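Local structure of Phthiocerol/phenolphthiocerol synthesis polyketide synthase type I PpsC (Mycobacterium tuberculosis, 5NJI) at residues M223-L233 with F267-T277; L286-V297 with V309-V317. The protein probably dehydrates beta-hydroxyacyl intermediates through its dehydratase domain while building the polyketide chains of phthiocerol and phenolphthiocerol lipids. The protein carries 1 engineered substitution. All blocks are in the same frame, centred on the assembly; numbering follows the deposited sequence.

Contact 1 of 2, residues M223-L233 with F267-T277. With 8Z2 (~{S}-[2-[3-[[(2~{R})-4-[[[(2~{R},3~{S},4~{R},5~{R})-5-(6-aminopurin-9-yl)-4-oxidanyl-3-phosphonooxy-oxolan-2-yl]methoxy-oxidanyl-phosphoryl]oxy-oxidanyl-phosphoryl]oxy-3,3-dimethyl-2-oxidanyl-butanoyl]amino]propanoylamino]ethyl] (~{E})-dodec-2-enethioate), chain B.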
loop_
_atom_site.group_PDB
_atom_site.type_symbol
_atom_site.label_atom_id
_atom_site.label_comp_id
_atom_site.label_asym_id
_atom_site.label_seq_id
_atom_site.Cartn_x
_atom_site.Cartn_y
_atom_site.Cartn_z
ATOM N N MET A 223 -2.370 1.810 11.133
ATOM C CA MET A 223 -2.921 0.473 11.244
ATOM C C MET A 223 -1.978 -0.428 10.381
ATOM O O MET A 223 -1.526 -1.472 10.790
ATOM C CB MET A 223 -4.367 0.314 10.721
ATOM C CG MET A 223 -5.434 1.094 11.445
ATOM S SD MET A 223 -5.651 0.392 13.048
ATOM C CE MET A 223 -6.323 -1.175 12.599
ATOM N N LEU A 224 -1.589 0.098 9.305
ATOM C CA LEU A 224 -0.788 -0.583 8.261
ATOM C C LEU A 224 0.240 0.424 7.744
ATOM O O LEU A 224 -0.131 1.476 7.469
ATOM C CB LEU A 224 -1.743 -1.026 7.068
ATOM C CG LEU A 224 -1.348 -1.801 5.803
ATOM C CD1 LEU A 224 -0.686 -3.124 6.158
ATOM C CD2 LEU A 224 -2.499 -2.032 4.808
ATOM N N HIS A 225 1.420 0.265 7.964
ATOM C CA HIS A 225 2.458 1.237 7.616
ATOM C C HIS A 225 2.579 1.270 6.055
ATOM O O HIS A 225 2.998 0.344 5.518
ATOM C CB HIS A 225 3.852 0.934 8.274
ATOM C CG HIS A 225 4.799 2.099 8.260
ATOM N ND1 HIS A 225 5.049 2.836 7.136
ATOM C CD2 HIS A 225 5.513 2.693 9.249
ATOM C CE1 HIS A 225 5.873 3.819 7.427
ATOM N NE2 HIS A 225 6.173 3.751 8.701
ATOM N N PRO A 226 2.212 2.362 5.401
ATOM C CA PRO A 226 2.228 2.402 3.959
ATOM C C PRO A 226 3.615 2.115 3.316
ATOM O O PRO A 226 3.737 1.567 2.300
ATOM C CB PRO A 226 1.777 3.847 3.631
ATOM C CG PRO A 226 1.097 4.313 4.799
ATOM C CD PRO A 226 1.617 3.577 5.973
ATOM N N VAL A 227 4.653 2.598 3.969
ATOM C CA VAL A 227 5.982 2.462 3.326
ATOM C C VAL A 227 6.359 0.994 3.339
ATOM O O VAL A 227 6.853 0.425 2.465
ATOM C CB VAL A 227 7.122 3.278 4.032
ATOM C CG1 VAL A 227 8.443 3.059 3.394
ATOM C CG2 VAL A 227 6.709 4.730 4.134
ATOM N N MET A 228 6.089 0.360 4.465
ATOM C CA MET A 228 6.266 -1.100 4.560
ATOM C C MET A 228 5.452 -2.166 3.494
ATOM O O MET A 228 5.923 -2.946 2.825
ATOM C CB MET A 228 6.124 -1.721 5.993
ATOM C CG MET A 228 6.718 -3.082 6.153
ATOM S SD MET A 228 8.519 -2.835 6.307
ATOM C CE MET A 228 9.128 -4.309 7.026
ATOM N N MET A 229 4.196 -1.735 3.364
ATOM C CA MET A 229 3.336 -2.331 2.372
ATOM C C MET A 229 3.954 -2.053 0.963
ATOM O O MET A 229 4.032 -2.906 0.184
ATOM C CB MET A 229 1.871 -1.856 2.372
ATOM C CG MET A 229 1.044 -2.474 1.277
ATOM S SD MET A 229 -0.654 -2.057 1.610
ATOM C CE MET A 229 -1.414 -2.671 0.151
ATOM N N ASP A 230 4.352 -0.810 0.672
ATOM C CA ASP A 230 4.940 -0.552 -0.627
ATOM C C ASP A 230 6.200 -1.383 -0.838
ATOM O O ASP A 230 6.412 -1.913 -1.933
ATOM C CB ASP A 230 5.256 0.937 -0.800
ATOM C CG ASP A 230 5.633 1.269 -2.236
ATOM O OD1 ASP A 230 4.709 1.360 -3.078
ATOM O OD2 ASP A 230 6.845 1.395 -2.540
ATOM N N ILE A 231 7.055 -1.485 0.190
ATOM C CA ILE A 231 8.276 -2.285 0.090
ATOM C C ILE A 231 7.929 -3.726 -0.235
ATOM O O ILE A 231 8.540 -4.353 -1.109
ATOM C CB ILE A 231 9.097 -2.172 1.393
ATOM C CG1 ILE A 231 9.727 -0.790 1.524
ATOM C CG2 ILE A 231 10.201 -3.250 1.451
ATOM C CD1 ILE A 231 10.126 -0.439 2.972
ATOM N N ALA A 232 6.912 -4.266 0.428
ATOM C CA ALA A 232 6.466 -5.617 0.091
ATOM C C ALA A 232 6.052 -5.723 -1.375
ATOM O O ALA A 232 6.405 -6.691 -2.054
ATOM C CB ALA A 232 5.313 -6.037 0.998
ATOM N N LEU A 233 5.316 -4.736 -1.893
ATOM C CA LEU A 233 4.888 -4.750 -3.296
ATOM C C LEU A 233 6.055 -4.647 -4.271
ATOM O O LEU A 233 5.973 -5.175 -5.383
ATOM C CB LEU A 233 3.924 -3.592 -3.565
ATOM C CG LEU A 233 2.618 -3.577 -2.775
ATOM C CD1 LEU A 233 1.851 -2.306 -3.107
ATOM C CD2 LEU A 233 1.785 -4.821 -3.088
ATOM N N PHE A 267 -6.522 -3.274 -5.453
ATOM C CA PHE A 267 -6.145 -4.303 -4.503
ATOM C C PHE A 267 -7.401 -5.069 -4.148
ATOM O O PHE A 267 -8.489 -4.488 -4.075
ATOM C CB PHE A 267 -5.532 -3.746 -3.212
ATOM C CG PHE A 267 -4.277 -2.930 -3.398
ATOM C CD1 PHE A 267 -3.055 -3.523 -3.636
ATOM C CD2 PHE A 267 -4.315 -1.560 -3.261
ATOM C CE1 PHE A 267 -1.910 -2.753 -3.786
ATOM C CE2 PHE A 267 -3.171 -0.791 -3.398
ATOM C CZ PHE A 267 -1.970 -1.397 -3.664
ATOM N N ALA A 268 -7.274 -6.373 -3.958
ATOM C CA ALA A 268 -8.379 -7.138 -3.415
ATOM C C ALA A 268 -7.849 -8.069 -2.340
ATOM O O ALA A 268 -6.794 -8.679 -2.510
ATOM C CB ALA A 268 -9.098 -7.938 -4.493
ATOM N N GLY A 269 -8.571 -8.155 -1.229
ATOM C CA GLY A 269 -8.191 -9.071 -0.171
ATOM C C GLY A 269 -6.889 -8.659 0.484
ATOM O O GLY A 269 -5.890 -9.387 0.417
ATOM N N VAL A 270 -6.867 -7.477 1.083
ATOM C CA VAL A 270 -5.723 -7.036 1.869
ATOM C C VAL A 270 -5.978 -7.455 3.310
ATOM O O VAL A 270 -6.895 -6.950 3.966
ATOM C CB VAL A 270 -5.484 -5.526 1.761
ATOM C CG1 VAL A 270 -4.281 -5.139 2.595
ATOM C CG2 VAL A 270 -5.276 -5.125 0.328
ATOM N N HIS A 271 -5.176 -8.405 3.792
ATOM C CA HIS A 271 -5.293 -8.951 5.132
ATOM C C HIS A 271 -4.112 -8.504 5.974
ATOM O O HIS A 271 -2.960 -8.615 5.536
ATOM C CB HIS A 271 -5.344 -10.477 5.082
ATOM C CG HIS A 271 -6.341 -11.005 4.112
ATOM N ND1 HIS A 271 -7.671 -11.174 4.433
ATOM C CD2 HIS A 271 -6.210 -11.399 2.826
ATOM C CE1 HIS A 271 -8.316 -11.653 3.385
ATOM N NE2 HIS A 271 -7.453 -11.794 2.394
ATOM N N VAL A 272 -4.399 -8.003 7.175
ATOM C CA VAL A 272 -3.390 -7.496 8.090
ATOM C C VAL A 272 -3.559 -8.228 9.411
ATOM O O VAL A 272 -4.612 -8.134 10.053
ATOM C CB VAL A 272 -3.499 -5.978 8.296
ATOM C CG1 VAL A 272 -2.277 -5.483 9.020
ATOM C CG2 VAL A 272 -3.677 -5.278 6.959
ATOM N N TYR A 273 -2.537 -8.971 9.805
ATOM C CA TYR A 273 -2.645 -9.818 10.979
ATOM C C TYR A 273 -1.841 -9.318 12.157
ATOM O O TYR A 273 -2.023 -9.828 13.270
ATOM C CB TYR A 273 -2.207 -11.251 10.633
ATOM C CG TYR A 273 -2.999 -11.859 9.500
ATOM C CD1 TYR A 273 -4.370 -12.063 9.603
ATOM C CD2 TYR A 273 -2.372 -12.254 8.320
ATOM C CE1 TYR A 273 -5.089 -12.604 8.555
ATOM C CE2 TYR A 273 -3.081 -12.778 7.282
ATOM C CZ TYR A 273 -4.426 -12.986 7.401
ATOM O OH TYR A 273 -5.077 -13.540 6.321
ATOM N N GLY A 274 -0.941 -8.372 11.943
ATOM C CA GLY A 274 -0.167 -7.783 13.009
ATOM C C GLY A 274 0.534 -6.536 12.518
ATOM O O GLY A 274 0.213 -6.008 11.454
ATOM N N ASP A 275 1.500 -6.079 13.309
ATOM C CA ASP A 275 2.274 -4.883 12.993
ATOM C C ASP A 275 3.252 -5.200 11.867
ATOM O O ASP A 275 4.259 -5.889 12.079
ATOM C CB ASP A 275 2.992 -4.391 14.248
ATOM C CG ASP A 275 3.873 -3.178 13.993
ATOM O OD1 ASP A 275 3.987 -2.724 12.834
ATOM O OD2 ASP A 275 4.460 -2.659 14.965
ATOM N N ILE A 276 2.970 -4.693 10.658
ATOM C CA ILE A 276 3.773 -5.090 9.511
ATOM C C ILE A 276 5.177 -4.500 9.536
ATOM O O ILE A 276 6.040 -4.968 8.783
ATOM C CB ILE A 276 3.037 -4.782 8.184
ATOM C CG1 ILE A 276 2.878 -3.299 7.927
ATOM C CG2 ILE A 276 1.652 -5.434 8.173
ATOM C CD1 ILE A 276 2.594 -2.987 6.437
ATOM N N THR A 277 5.463 -3.538 10.420
ATOM C CA THR A 277 6.837 -3.060 10.519
ATOM C C THR A 277 7.767 -4.108 11.105
ATOM O O THR A 277 8.984 -3.913 11.044
ATOM C CB THR A 277 6.970 -1.784 11.366
ATOM O OG1 THR A 277 6.603 -2.030 12.725
ATOM C CG2 THR A 277 6.125 -0.647 10.798
HETATM C C2 8Z2 B . -15.658 2.945 -10.604
HETATM C C4 8Z2 B . -14.504 3.866 -12.421
HETATM C C5 8Z2 B . -15.405 4.816 -12.504
HETATM C C6 8Z2 B . -16.430 4.849 -11.689
HETATM C C8 8Z2 B . -14.008 5.184 -14.048
HETATM C C10 8Z2 B . 6.509 -3.711 -11.132
HETATM C C11 8Z2 B . 6.265 -4.909 -11.957
HETATM C C12 8Z2 B . 6.520 -4.615 -13.386
HETATM N N9 8Z2 B . -13.602 4.131 -13.344
HETATM N N7 8Z2 B . -15.079 5.626 -13.479
HETATM N N3 8Z2 B . -14.605 2.913 -11.478
HETATM N N1 8Z2 B . -16.592 3.931 -10.734
HETATM N N6 8Z2 B . -17.247 5.851 -11.893
HETATM C "C1'" 8Z2 B . -12.554 2.929 -13.176
HETATM C "C2'" 8Z2 B . -13.271 1.888 -13.949
HETATM O "O2'" 8Z2 B . -13.129 0.828 -13.013
HETATM C "C3'" 8Z2 B . -12.432 1.847 -15.329
HETATM O "O3'" 8Z2 B . -13.273 1.259 -16.364
HETATM C "C4'" 8Z2 B . -11.026 1.376 -14.561
HETATM O "O4'" 8Z2 B . -11.055 2.447 -13.507
HETATM C "C5'" 8Z2 B . -9.618 1.378 -15.135
HETATM O "O5'" 8Z2 B . -9.121 2.603 -15.522
HETATM P P1 8Z2 B . -9.712 3.539 -16.502
HETATM O O11 8Z2 B . -10.549 4.295 -15.578
HETATM O O12 8Z2 B . -10.690 2.993 -17.477
HETATM O O6 8Z2 B . -8.565 4.525 -17.292
HETATM P P2 8Z2 B . -8.416 6.080 -16.886
HETATM O O21 8Z2 B . -9.641 6.629 -16.039
HETATM O O22 8Z2 B . -8.150 7.160 -17.745
HETATM O O7 8Z2 B . -7.085 5.806 -15.979
HETATM C CPA 8Z2 B . -6.261 4.628 -15.910
HETATM C CPB 8Z2 B . -5.170 5.007 -14.872
HETATM C CP8 8Z2 B . -5.908 5.414 -13.585
HETATM C CP7 8Z2 B . -4.238 3.875 -14.586
HETATM C CP9 8Z2 B . -4.376 6.188 -15.419
HETATM O OP3 8Z2 B . -6.630 4.311 -13.203
HETATM C CP6 8Z2 B . -4.986 5.865 -12.422
HETATM O OP2 8Z2 B . -4.299 6.809 -12.580
HETATM N NP2 8Z2 B . -5.151 5.287 -11.241
HETATM C CP5 8Z2 B . -4.443 5.613 -10.023
HETATM C CP4 8Z2 B . -3.228 4.715 -9.882
HETATM C CP3 8Z2 B . -2.494 5.105 -8.579
HETATM O OP1 8Z2 B . -2.626 6.188 -8.123
HETATM N NP1 8Z2 B . -1.717 4.209 -8.019
HETATM C CP2 8Z2 B . -1.027 4.449 -6.789
HETATM C CP1 8Z2 B . 0.171 5.309 -6.981
HETATM S S 8Z2 B . 1.446 4.451 -7.955
HETATM P P3 8Z2 B . -14.743 2.168 -16.704
HETATM O O31 8Z2 B . -14.157 3.752 -16.707
HETATM O O32 8Z2 B . -15.716 2.258 -15.695
HETATM O O33 8Z2 B . -15.463 1.972 -17.967
HETATM C CA1 8Z2 B . 1.989 3.438 -6.941
HETATM C CA2 8Z2 B . 3.110 2.594 -7.422
HETATM O OA1 8Z2 B . 1.639 3.244 -5.820
HETATM C CA3 8Z2 B . 3.635 1.564 -6.502
HETATM C CA4 8Z2 B . 4.716 0.700 -7.006
HETATM C CA5 8Z2 B . 5.012 -0.472 -6.104
HETATM C CA6 8Z2 B . 6.091 -1.348 -6.720
HETATM C CA7 8Z2 B . 5.522 -2.229 -7.856
HETATM C CA8 8Z2 B . 6.596 -2.755 -8.786
HETATM C CA9 8Z2 B . 6.135 -3.913 -9.712
HETATM O O HOH W 1 0.231 -3.392 10.589
HETATM O O HOH W 2 2.182 -1.120 10.665
#
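The Phe267 ring carries Met229 CE over one face, a CH-pi contact with the methyl 4.1 Å from the ring centroid and 15° off its normal, while Leu233 CD1 sits at the ring edge, 3.8 Å from Phe267 CE1. The His225 ring is met at its edge, in plane, by Val227 N, which gives a 3.2 Å capping bond to His225 ND1, so the histidine acts as N-cap of helix 226-234. Its NE2 bonds Ala215 O, and the two bonds together fix the turn of the ring. Thr277 CG2 comes in obliquely, 3.7 Å from His225 CD2. Met229 reaches the phenyl face because its chain is fully extended, with CG anti to the backbone N (chi1 178°). Ile276 has CG1 wedged between its own N and carbonyl carbon (chi1 67°); with the chain extended beyond CG1, this brings CD1 to 3.5 Å from His225 O. Asp275 OD1 accepts Thr277 N at 2.9 Å, an Asx turn, and also Thr277 OG1, both from the same face of the carboxylate. No direct hydrogen bond joins the segments; one water instead links Met223 O, Gly274 O and Ile276 N. Leu224 lies against Val270 and Val272. Helix 226-234 against strand 262-272 is consistent with the double hotdog fold of polyketide synthase dehydratases, the helix also giving Asp230 and Leu233 to the acyl-CoA pocket.

Contact 2 of 2, residues L286-V297 with V309-V317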
loop_
_atom_site.group_PDB
_atom_site.type_symbol
_atom_site.label_atom_id
_atom_site.label_comp_id
_atom_site.label_asym_id
_atom_site.label_seq_id
_atom_site.Cartn_x
_atom_site.Cartn_y
_atom_site.Cartn_z
ATOM N N LEU A 286 3.745 -12.812 -9.684
ATOM C CA LEU A 286 3.116 -11.944 -10.661
ATOM C C LEU A 286 2.790 -12.745 -11.908
ATOM O O LEU A 286 3.599 -13.569 -12.350
ATOM C CB LEU A 286 4.042 -10.782 -11.000
ATOM C CG LEU A 286 3.515 -9.596 -11.806
ATOM C CD1 LEU A 286 2.541 -8.777 -10.986
ATOM C CD2 LEU A 286 4.651 -8.731 -12.229
ATOM N N ALA A 287 1.587 -12.531 -12.446
ATOM C CA ALA A 287 1.124 -13.164 -13.671
ATOM C C ALA A 287 0.501 -12.114 -14.587
ATOM O O ALA A 287 -0.064 -11.113 -14.128
ATOM C CB ALA A 287 0.091 -14.274 -13.371
ATOM N N ALA A 288 0.627 -12.330 -15.893
ATOM C CA ALA A 288 -0.089 -11.518 -16.862
ATOM C C ALA A 288 -1.575 -11.847 -16.855
ATOM O O ALA A 288 -1.980 -13.005 -16.679
ATOM C CB ALA A 288 0.482 -11.731 -18.267
ATOM N N ALA A 289 -2.385 -10.815 -17.076
ATOM C CA ALA A 289 -3.835 -10.921 -17.195
ATOM C C ALA A 289 -4.203 -10.030 -18.385
ATOM O O ALA A 289 -4.591 -8.871 -18.245
ATOM C CB ALA A 289 -4.549 -10.508 -15.912
ATOM N N GLY A 290 -4.037 -10.573 -19.581
ATOM C CA GLY A 290 -4.201 -9.758 -20.769
ATOM C C GLY A 290 -3.187 -8.628 -20.770
ATOM O O GLY A 290 -1.973 -8.850 -20.651
ATOM N N ASP A 291 -3.688 -7.400 -20.866
ATOM C CA ASP A 291 -2.835 -6.220 -20.902
ATOM C C ASP A 291 -2.476 -5.729 -19.516
ATOM O O ASP A 291 -1.748 -4.744 -19.391
ATOM C CB ASP A 291 -3.512 -5.085 -21.681
ATOM C CG ASP A 291 -4.796 -4.611 -21.038
ATOM O OD1 ASP A 291 -5.399 -5.372 -20.243
ATOM O OD2 ASP A 291 -5.215 -3.474 -21.346
ATOM N N ARG A 292 -2.966 -6.388 -18.481
ATOM C CA ARG A 292 -2.676 -6.018 -17.108
ATOM C C ARG A 292 -1.816 -7.087 -16.454
ATOM O O ARG A 292 -1.538 -8.139 -17.037
ATOM C CB ARG A 292 -3.977 -5.805 -16.340
ATOM C CG ARG A 292 -4.739 -4.610 -16.872
ATOM C CD ARG A 292 -5.638 -3.977 -15.854
ATOM N NE ARG A 292 -5.988 -2.628 -16.280
ATOM C CZ ARG A 292 -6.886 -1.864 -15.682
ATOM N NH1 ARG A 292 -7.543 -2.318 -14.627
ATOM N NH2 ARG A 292 -7.125 -0.647 -16.149
ATOM N N LEU A 293 -1.368 -6.786 -15.236
ATOM C CA LEU A 293 -0.599 -7.710 -14.415
ATOM C C LEU A 293 -1.316 -7.902 -13.089
ATOM O O LEU A 293 -1.918 -6.955 -12.567
ATOM C CB LEU A 293 0.818 -7.177 -14.178
ATOM C CG LEU A 293 1.593 -6.848 -15.450
ATOM C CD1 LEU A 293 2.780 -5.968 -15.093
ATOM C CD2 LEU A 293 2.062 -8.102 -16.159
ATOM N N VAL A 294 -1.292 -9.127 -12.565
ATOM C CA VAL A 294 -1.933 -9.442 -11.289
ATOM C C VAL A 294 -0.929 -10.152 -10.392
ATOM O O VAL A 294 -0.365 -11.190 -10.763
ATOM C CB VAL A 294 -3.197 -10.302 -11.456
ATOM C CG1 VAL A 294 -3.757 -10.691 -10.102
ATOM C CG2 VAL A 294 -4.245 -9.531 -12.245
ATOM N N GLY A 295 -0.729 -9.610 -9.189
ATOM C CA GLY A 295 0.241 -10.141 -8.265
ATOM C C GLY A 295 -0.388 -10.532 -6.940
ATOM O O GLY A 295 -1.556 -10.237 -6.641
ATOM N N GLU A 296 0.432 -11.184 -6.131
ATOM C CA GLU A 296 0.078 -11.633 -4.794
ATOM C C GLU A 296 1.344 -11.490 -3.965
ATOM O O GLU A 296 2.424 -11.824 -4.455
ATOM C CB GLU A 296 -0.417 -13.096 -4.804
ATOM C CG GLU A 296 -1.109 -13.558 -3.539
ATOM C CD GLU A 296 -0.142 -14.037 -2.472
ATOM O OE1 GLU A 296 0.988 -14.438 -2.825
ATOM O OE2 GLU A 296 -0.517 -14.017 -1.280
ATOM N N VAL A 297 1.234 -10.945 -2.745
ATOM C CA VAL A 297 2.400 -10.782 -1.872
ATOM C C VAL A 297 2.072 -11.220 -0.450
ATOM O O VAL A 297 0.968 -10.988 0.053
ATOM C CB VAL A 297 2.951 -9.338 -1.867
ATOM C CG1 VAL A 297 3.219 -8.833 -3.291
ATOM C CG2 VAL A 297 2.027 -8.394 -1.169
ATOM N N VAL A 309 -1.041 -10.101 3.967
ATOM C CA VAL A 309 -1.283 -10.914 2.783
ATOM C C VAL A 309 -2.126 -10.076 1.845
ATOM O O VAL A 309 -3.220 -9.652 2.225
ATOM C CB VAL A 309 -2.008 -12.231 3.110
ATOM C CG1 VAL A 309 -2.369 -12.990 1.838
ATOM C CG2 VAL A 309 -1.156 -13.084 4.023
ATOM N N VAL A 310 -1.626 -9.830 0.632
ATOM C CA VAL A 310 -2.409 -9.180 -0.417
ATOM C C VAL A 310 -2.785 -10.239 -1.444
ATOM O O VAL A 310 -1.917 -10.739 -2.173
ATOM C CB VAL A 310 -1.633 -8.033 -1.076
ATOM C CG1 VAL A 310 -2.502 -7.347 -2.118
ATOM C CG2 VAL A 310 -1.170 -7.063 -0.040
ATOM N N ASP A 311 -4.084 -10.568 -1.525
ATOM C CA ASP A 311 -4.536 -11.640 -2.414
ATOM C C ASP A 311 -4.389 -11.261 -3.885
ATOM O O ASP A 311 -3.997 -12.096 -4.710
ATOM C CB ASP A 311 -6.005 -11.995 -2.127
ATOM C CG ASP A 311 -6.246 -12.640 -0.759
ATOM O OD1 ASP A 311 -5.315 -13.171 -0.116
ATOM O OD2 ASP A 311 -7.427 -12.642 -0.340
ATOM N N GLU A 312 -4.766 -10.032 -4.250
ATOM C CA GLU A 312 -4.619 -9.545 -5.612
ATOM C C GLU A 312 -4.142 -8.111 -5.614
ATOM O O GLU A 312 -4.753 -7.246 -4.975
ATOM C CB GLU A 312 -5.939 -9.597 -6.396
ATOM C CG GLU A 312 -6.499 -10.985 -6.576
ATOM C CD GLU A 312 -7.846 -10.982 -7.292
ATOM O OE1 GLU A 312 -8.336 -9.887 -7.638
ATOM O OE2 GLU A 312 -8.412 -12.072 -7.507
ATOM N N VAL A 313 -3.097 -7.850 -6.378
ATOM C CA VAL A 313 -2.728 -6.489 -6.727
ATOM C C VAL A 313 -2.748 -6.422 -8.245
ATOM O O VAL A 313 -1.965 -7.102 -8.925
ATOM C CB VAL A 313 -1.371 -6.064 -6.145
ATOM C CG1 VAL A 313 -0.312 -7.060 -6.437
ATOM C CG2 VAL A 313 -0.964 -4.657 -6.657
ATOM N N GLU A 314 -3.662 -5.633 -8.771
ATOM C CA GLU A 314 -3.848 -5.492 -10.207
ATOM C C GLU A 314 -3.137 -4.234 -10.672
ATOM O O GLU A 314 -3.343 -3.162 -10.097
ATOM C CB GLU A 314 -5.337 -5.415 -10.532
ATOM C CG GLU A 314 -5.671 -5.187 -11.978
ATOM C CD GLU A 314 -7.179 -5.204 -12.190
ATOM O OE1 GLU A 314 -7.901 -5.694 -11.291
ATOM O OE2 GLU A 314 -7.627 -4.748 -13.255
ATOM N N MET A 315 -2.274 -4.367 -11.676
ATOM C CA MET A 315 -1.468 -3.258 -12.151
ATOM C C MET A 315 -1.731 -2.977 -13.623
ATOM O O MET A 315 -1.954 -3.891 -14.420
ATOM C CB MET A 315 0.006 -3.542 -11.891
ATOM C CG MET A 315 0.210 -3.759 -10.398
ATOM S SD MET A 315 1.884 -3.761 -9.869
ATOM C CE MET A 315 2.346 -5.381 -10.468
ATOM N N ALA A 316 -1.757 -1.697 -13.949
ATOM C CA ALA A 316 -1.852 -1.225 -15.315
ATOM C C ALA A 316 -0.464 -0.890 -15.835
ATOM O O ALA A 316 0.430 -0.503 -15.077
ATOM C CB ALA A 316 -2.745 0.005 -15.396
ATOM N N VAL A 317 -0.275 -1.080 -17.133
ATOM C CA VAL A 317 1.023 -0.889 -17.760
ATOM C C VAL A 317 0.916 0.336 -18.649
ATOM O O VAL A 317 0.166 0.337 -19.632
ATOM C CB VAL A 317 1.457 -2.127 -18.559
ATOM C CG1 VAL A 317 2.856 -1.930 -19.136
ATOM C CG2 VAL A 317 1.417 -3.374 -17.676
HETATM O O HOH W 3 -2.391 -2.132 -18.710
HETATM O O HOH W 4 -3.549 -14.926 -0.734
#
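The side-chain torsions of Arg292 and Glu314 bring them together: the arginine has CG anti to its carbonyl carbon (chi1 -66°) and runs straight from CG to NE, whereas the glutamate has CG anti to its own N (chi1 177°) and stays extended. The two side chains cross obliquely and form a salt bridge through one bond, Arg292 NH1 to Glu314 OE2 at 2.8 Å. The oxygen lies in the guanidinium plane, but the nitrogen comes to it from above the carboxylate plane, 35° out of it. Glu296 CG lies 3.2 Å from Val310 O, and the bend at chi2 turns the carboxylate so that OE2 shares a water with Asp311 OD1. Asp311 OD2 is held by His271 NE2.

The backbones run antiparallel. Leu293 pairs with Met315 (Met315 N to Leu293 O 2.8 Å) and Gly295 with Val313 (Gly295 N to Val313 O 2.8 Å), both hydrogen-bonded pairs. Val297 then pairs with Val310 rather than with Asp311, as the former register would have it; this one-residue shift is a beta bulge, at the corner where the second strand turns at Asp311. Val297 CG2 and Val310 CG2 lie side by side at 3.6 Å on the buried face, where Leu286 CD1 also meets Met315 CE. Val313 CG1 packs on the Gly295 backbone, 3.4 Å from Gly295 O. A type II' turn from Ala289 to Arg292 leads in from the preceding strand. The whole is an antiparallel meander whose bulged hairpin, strands 292-300 and 306-317, carries Arg292 into the acyl-CoA pocket.

How the contacts relate
The centres of contacts 1 and 2 lie about 16 Å apart, yet the two are joined through neighbouring strands 262-272 and 306-317. Probable backbone hydrogen bonds link His271 N to Val309 O at 2.8 Å and Ala268 N to Glu312 O at 2.9 Å. Phe267, the aromatic partner of the helix in contact 1, also touches contact 2 through CE1, 3.6 Å from Val313 CG2. Both contacts reach the bound dodecenoyl-CoA, but at different parts of it: Asp230 OD1 of contact 1 is 3.6 Å from acyl carbon CA5, whereas the Arg292 side chain of contact 2 comes within about 3 Å (nearest atoms) of the ligand at its nucleotide portion.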